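Local coordinates for protein xylulose kinase (Escherichia coli, PDB 2ITM) that phosphorylates D-xylulose to D-xylulose 5-phosphate with ATP, as a homodimeric sugar kinase of the FGGY family, at residues D233-A238 with F277-P282. Residues are numbered along the deposited sequence; the frame is centred on the assembly and turned at random.
Sequences DNAAGA and FCHALP. With XUL (D-xylulose), chain C.
The imidazole of H279 meets the helix with its edge: CE1 lies 3.4 Å from the carbonyl O of A235, and that oxygen sits in the plane of the ring. The methyl of A238 comes in obliquely, 4.1 Å from the same CE1. The ring of F260 meets the imidazole at about 55° between planes. The F277 ring is approached obliquely by O1 of D-xylulose, 4.1 Å from its CE1. With CG of H279 anti to the backbone N (chi1 -159°), the imidazole end is brought against the helix, next to A235 and A238. Its polar end is claimed by the main chain, NE2 bonding to M243 O. ND1 is buried against CB of A235 at 3.7 Å and has no hydrogen-bonding partner in the model. At A280 the contact is mainly methyl against methyl: CB of A235 meets CB of A280 at 4.1 Å, and S169 of helix 168-172 touches both. No hydrogen bond joins the two segments.

O5 of D-xylulose donates to OD2 of D233 at 2.9 Å, and OD1 lies as near, so both oxygens face the hydroxyl; OD1 also takes a weak, bent bond from the N of N234 (2.6 Å, 128°). An asparagine here would put an amide where D233, the inferred proton acceptor, has its carboxylate, and would probably leave O5 without the group thought to take its proton. ND2 of N234 lies 3.1 Å from the sugar's C3, a contact with a carbon; M77 N and H78 NE2 are hydrogen-bonded to the ligand. Helix 233-241 directly follows strand 226-232 of the N-terminal domain, whereas H279 and A280 belong to the C-terminal one; their packing joins the two actin-like ATPase domains of the FGGY kinase fold beside the sugar site.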
loop_
_atom_site.group_PDB
_atom_site.type_symbol
_atom_site.label_atom_id
_atom_site.label_comp_id
_atom_site.label_asym_id
_atom_site.label_seq_id
_atom_site.Cartn_x
_atom_site.Cartn_y
_atom_site.Cartn_z
ATOM N N ASP A 233 7.228 25.435 -24.553
ATOM C CA ASP A 233 5.948 24.760 -24.669
ATOM C C ASP A 233 4.865 25.226 -23.696
ATOM O O ASP A 233 3.745 25.460 -24.096
ATOM C CB ASP A 233 6.102 23.240 -24.672
ATOM C CG ASP A 233 6.755 22.703 -23.417
ATOM O OD1 ASP A 233 7.025 23.469 -22.480
ATOM O OD2 ASP A 233 7.035 21.510 -23.283
ATOM N N ASN A 234 5.206 25.370 -22.424
ATOM C CA ASN A 234 4.273 25.931 -21.461
ATOM C C ASN A 234 3.765 27.316 -21.843
ATOM O O ASN A 234 2.576 27.515 -21.986
ATOM C CB ASN A 234 4.849 25.929 -20.046
ATOM C CG ASN A 234 5.117 24.540 -19.525
ATOM O OD1 ASN A 234 4.263 23.688 -19.553
ATOM N ND2 ASN A 234 6.315 24.316 -19.052
ATOM N N ALA A 235 4.677 28.263 -22.014
ATOM C CA ALA A 235 4.297 29.630 -22.325
ATOM C C ALA A 235 3.492 29.730 -23.613
ATOM O O ALA A 235 2.520 30.449 -23.677
ATOM C CB ALA A 235 5.492 30.533 -22.370
ATOM N N ALA A 236 3.901 28.983 -24.631
ATOM C CA ALA A 236 3.168 28.954 -25.890
ATOM C C ALA A 236 1.770 28.378 -25.749
ATOM O O ALA A 236 0.825 28.929 -26.262
ATOM C CB ALA A 236 3.943 28.218 -26.954
ATOM N N GLY A 237 1.665 27.254 -25.059
ATOM C CA GLY A 237 0.399 26.749 -24.588
ATOM C C GLY A 237 -0.500 27.780 -23.946
ATOM O O GLY A 237 -1.655 27.886 -24.288
ATOM N N ALA A 238 0.052 28.540 -23.014
ATOM C CA ALA A 238 -0.694 29.575 -22.330
ATOM C C ALA A 238 -1.207 30.615 -23.299
ATOM O O ALA A 238 -2.310 31.108 -23.144
ATOM C CB ALA A 238 0.142 30.224 -21.270
ATOM N N PHE A 277 9.554 32.621 -14.876
ATOM C CA PHE A 277 10.146 32.874 -16.174
ATOM C C PHE A 277 9.542 34.074 -16.867
ATOM O O PHE A 277 8.493 34.568 -16.475
ATOM C CB PHE A 277 9.987 31.657 -17.075
ATOM C CG PHE A 277 10.584 30.409 -16.541
ATOM C CD1 PHE A 277 9.825 29.274 -16.399
ATOM C CD2 PHE A 277 11.914 30.359 -16.205
ATOM C CE1 PHE A 277 10.371 28.129 -15.918
ATOM C CE2 PHE A 277 12.470 29.207 -15.732
ATOM C CZ PHE A 277 11.702 28.089 -15.593
ATOM N N CYS A 278 10.192 34.519 -17.931
ATOM C CA CYS A 278 9.560 35.408 -18.877
ATOM C C CYS A 278 8.418 34.698 -19.597
ATOM O O CYS A 278 8.473 33.507 -19.818
ATOM C CB CYS A 278 10.582 35.976 -19.867
ATOM S SG CYS A 278 11.931 36.930 -19.164
ATOM N N HIS A 279 7.381 35.445 -19.935
ATOM C CA HIS A 279 6.327 34.968 -20.821
ATOM C C HIS A 279 6.704 35.203 -22.283
ATOM O O HIS A 279 7.560 36.008 -22.577
ATOM C CB HIS A 279 5.004 35.661 -20.478
ATOM C CG HIS A 279 3.781 34.939 -20.949
ATOM N ND1 HIS A 279 3.833 33.781 -21.690
ATOM C CD2 HIS A 279 2.471 35.208 -20.772
ATOM C CE1 HIS A 279 2.608 33.373 -21.954
ATOM N NE2 HIS A 279 1.763 34.225 -21.409
ATOM N N ALA A 280 6.041 34.497 -23.188
ATOM C CA ALA A 280 6.332 34.591 -24.608
ATOM C C ALA A 280 5.737 35.840 -25.261
ATOM O O ALA A 280 5.636 35.935 -26.469
ATOM C CB ALA A 280 5.873 33.343 -25.331
ATOM N N LEU A 281 5.309 36.769 -24.415
ATOM C CA LEU A 281 4.879 38.063 -24.908
ATOM C C LEU A 281 5.661 39.189 -24.268
ATOM O O LEU A 281 6.243 39.030 -23.213
ATOM C CB LEU A 281 3.381 38.250 -24.686
ATOM C CG LEU A 281 2.438 37.306 -25.419
ATOM C CD1 LEU A 281 1.114 37.216 -24.731
ATOM C CD2 LEU A 281 2.284 37.690 -26.882
ATOM N N PRO A 282 5.654 40.336 -24.926
ATOM C CA PRO A 282 6.432 41.477 -24.469
ATOM C C PRO A 282 5.907 42.004 -23.147
ATOM O O PRO A 282 4.713 42.057 -22.939
ATOM C CB PRO A 282 6.230 42.489 -25.586
ATOM C CG PRO A 282 5.931 41.653 -26.779
ATOM C CD PRO A 282 5.103 40.560 -26.268
HETATM C C1 XUL C . 9.862 22.746 -16.898
HETATM C C2 XUL C . 8.618 22.232 -17.603
HETATM C C3 XUL C . 8.588 22.252 -19.090
HETATM C C4 XUL C . 8.574 20.806 -19.510
HETATM C C5 XUL C . 8.952 20.609 -20.964
HETATM O O1 XUL C . 9.818 24.142 -16.750
HETATM O O2 XUL C . 7.819 21.265 -16.959
HETATM O O3 XUL C . 9.812 22.791 -19.496
HETATM O O4 XUL C . 9.520 20.189 -18.682
HETATM O O5 XUL C . 9.269 21.845 -21.519
#